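Local structure of endoglucanase CEL5A (Eubacterium cellulosolvens, 4AFM) at residues A[46-51]-A[124-129]. The protein is an endoglucanase of glycoside hydrolase family 5, here represented by its non-catalytic carbohydrate-binding module, which probably recognises xyloglucan. Sequence-based numbering, arbitrary orientation. Where two conformers were deposited one is given.
Sequences EIKVDY and VASYTS
Two reciprocal pairs of backbone hydrogen bonds join Glu46 to Ser126 and Lys48 to Val124, flanking the non-hydrogen-bonded pair of Ile47 and Ala125. All four are 2.9 Å long from donor N to acceptor O and fairly straight, the N-H...O angle of Lys48 N to Val124 O being 166°. From the non-hydrogen-bonded pair, Ala125 CA approaches Glu46 O to 3.4 Å and Ile47 CA approaches Val124 O, two CA-H...O contacts. The N-to-C directions of the short segments differ by 147°, so the antiparallel pairing is twisted. It joins strands 45-52 and 118-127 of one sheet of the CBM65 beta-sandwich; strand 84-88 pairs along the other edge of 45-52, and Ile47 reaches Leu58 of the second sheet.

On the face of Glu46, Lys48, Val124 and Ser126 the packing is mainly aliphatic. In one of two Val124 conformers, CG2 lies 3.5 Å from Lys48 CB, and is placed there by a chi1 of -61° that sets this branch between the backbone N and the carbonyl carbon. The bend at chi3 brings Lys48 CE within 3.5 Å of Ser126 OG, whose hydrogen-bond partner is Asp4. Glu46 lays CG against Ser126 CB, while Thr128 CG2 meets its carboxylate carbon CD at 4.0 Å, the two side chains crossing nearly perpendicular.

The charged ends pair along one strand: in one of two Glu46 conformers, Lys48 NZ bonds Glu46 OE2 at 3.2 Å in a salt bridge. An alanine in place of Lys48 would probably leave the Glu46 carboxylate without this countercharge and, though CB would still touch Val124 CG2, strip the CE cover from it and Ser126 OG.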
loop_
_atom_site.group_PDB
_atom_site.type_symbol
_atom_site.label_atom_id
_atom_site.label_comp_id
_atom_site.label_asym_id
_atom_site.label_seq_id
_atom_site.Cartn_x
_atom_site.Cartn_y
_atom_site.Cartn_z
ATOM N N GLU A 46 -11.131 12.764 -1.461
ATOM C CA GLU A 46 -9.926 13.543 -1.721
ATOM C C GLU A 46 -8.773 12.816 -1.150
ATOM O O GLU A 46 -8.925 11.975 -0.230
ATOM C CB GLU A 46 -9.991 14.935 -1.120
ATOM C CG GLU A 46 -10.349 14.999 0.309
ATOM C CD GLU A 46 -10.611 16.420 0.774
ATOM O OE1 GLU A 46 -10.919 17.328 -0.075
ATOM O OE2 GLU A 46 -10.496 16.564 2.041
ATOM N N ILE A 47 -7.616 13.039 -1.739
ATOM C CA ILE A 47 -6.370 12.495 -1.205
ATOM C C ILE A 47 -5.567 13.654 -0.643
ATOM O O ILE A 47 -5.365 14.678 -1.406
ATOM C CB ILE A 47 -5.622 11.763 -2.335
ATOM C CG1 ILE A 47 -6.444 10.487 -2.757
ATOM C CG2 ILE A 47 -4.187 11.352 -1.887
ATOM C CD1 ILE A 47 -5.923 9.839 -3.966
ATOM N N LYS A 48 -5.093 13.603 0.538
ATOM C CA LYS A 48 -4.317 14.682 1.115
ATOM C C LYS A 48 -2.966 14.137 1.488
ATOM O O LYS A 48 -2.830 13.044 2.106
ATOM C CB LYS A 48 -4.978 15.185 2.392
ATOM C CG LYS A 48 -6.394 15.693 2.075
ATOM C CD LYS A 48 -6.913 16.459 3.256
ATOM C CE LYS A 48 -7.718 15.594 4.119
ATOM N NZ LYS A 48 -8.712 16.570 4.688
ATOM N N VAL A 49 -1.911 14.874 1.198
ATOM C CA VAL A 49 -0.527 14.400 1.429
ATOM C C VAL A 49 0.221 15.461 2.226
ATOM O O VAL A 49 0.288 16.642 1.717
ATOM C CB VAL A 49 0.190 14.153 0.068
ATOM C CG1 VAL A 49 1.579 13.611 0.359
ATOM C CG2 VAL A 49 -0.580 13.176 -0.803
ATOM N N ASP A 50 0.775 15.140 3.336
ATOM C CA ASP A 50 1.682 16.049 4.057
ATOM C C ASP A 50 3.044 15.793 3.523
ATOM O O ASP A 50 3.569 14.629 3.586
ATOM C CB ASP A 50 1.623 15.794 5.536
ATOM C CG ASP A 50 0.274 16.071 6.162
ATOM O OD1 ASP A 50 -0.625 16.662 5.567
ATOM O OD2 ASP A 50 0.129 15.610 7.346
ATOM N N TYR A 51 3.723 16.821 3.025
ATOM C CA TYR A 51 5.005 16.661 2.287
ATOM C C TYR A 51 5.831 17.893 2.438
ATOM O O TYR A 51 5.295 18.979 2.750
ATOM C CB TYR A 51 4.756 16.345 0.805
ATOM C CG TYR A 51 4.323 17.517 0.000
ATOM C CD1 TYR A 51 3.028 18.078 0.205
ATOM C CD2 TYR A 51 5.193 18.149 -0.905
ATOM C CE1 TYR A 51 2.679 19.254 -0.469
ATOM C CE2 TYR A 51 4.788 19.286 -1.580
ATOM C CZ TYR A 51 3.528 19.795 -1.353
ATOM O OH TYR A 51 3.144 20.973 -2.029
ATOM N N VAL A 124 -3.596 10.574 3.353
ATOM C CA VAL A 124 -4.965 10.160 3.804
ATOM C C VAL A 124 -5.922 10.266 2.684
ATOM O O VAL A 124 -5.835 11.129 1.756
ATOM C CB VAL A 124 -5.454 11.058 4.927
ATOM C CG1 VAL A 124 -4.562 10.978 6.107
ATOM C CG2 VAL A 124 -5.630 12.404 4.464
ATOM N N ALA A 125 -6.830 9.318 2.608
ATOM C CA ALA A 125 -8.030 9.400 1.742
ATOM C C ALA A 125 -9.179 9.779 2.617
ATOM O O ALA A 125 -9.438 9.164 3.662
ATOM C CB ALA A 125 -8.311 8.077 1.057
ATOM N N SER A 126 -9.950 10.771 2.233
ATOM C CA SER A 126 -11.111 11.265 2.987
ATOM C C SER A 126 -12.318 11.128 2.063
ATOM O O SER A 126 -12.245 11.610 0.934
ATOM C CB SER A 126 -10.923 12.787 3.315
ATOM O OG SER A 126 -9.936 12.832 4.334
ATOM N N TYR A 127 -13.429 10.694 2.517
ATOM C CA TYR A 127 -14.645 10.748 1.733
ATOM C C TYR A 127 -15.436 11.988 1.996
ATOM O O TYR A 127 -15.476 12.420 3.142
ATOM C CB TYR A 127 -15.516 9.536 2.106
ATOM C CG TYR A 127 -14.860 8.191 1.879
ATOM C CD1 TYR A 127 -14.195 7.929 0.671
ATOM C CD2 TYR A 127 -14.934 7.206 2.810
ATOM C CE1 TYR A 127 -13.649 6.687 0.466
ATOM C CE2 TYR A 127 -14.417 5.900 2.581
ATOM C CZ TYR A 127 -13.748 5.684 1.363
ATOM O OH TYR A 127 -13.217 4.414 1.165
ATOM N N THR A 128 -15.910 12.605 0.961
ATOM C CA THR A 128 -16.604 13.894 0.970
ATOM C C THR A 128 -18.065 13.670 0.526
ATOM O O THR A 128 -18.854 14.595 0.626
ATOM C CB THR A 128 -15.848 14.905 0.043
ATOM O OG1 THR A 128 -15.727 14.329 -1.274
ATOM C CG2 THR A 128 -14.417 15.145 0.538
ATOM N N SER A 129 -18.347 12.520 -0.083
ATOM C CA SER A 129 -19.608 11.750 0.116
ATOM C C SER A 129 -19.578 10.973 1.453
ATOM O O SER A 129 -20.016 9.818 1.551
ATOM C CB SER A 129 -20.004 10.819 -1.087
ATOM O OG SER A 129 -19.125 9.709 -1.385
#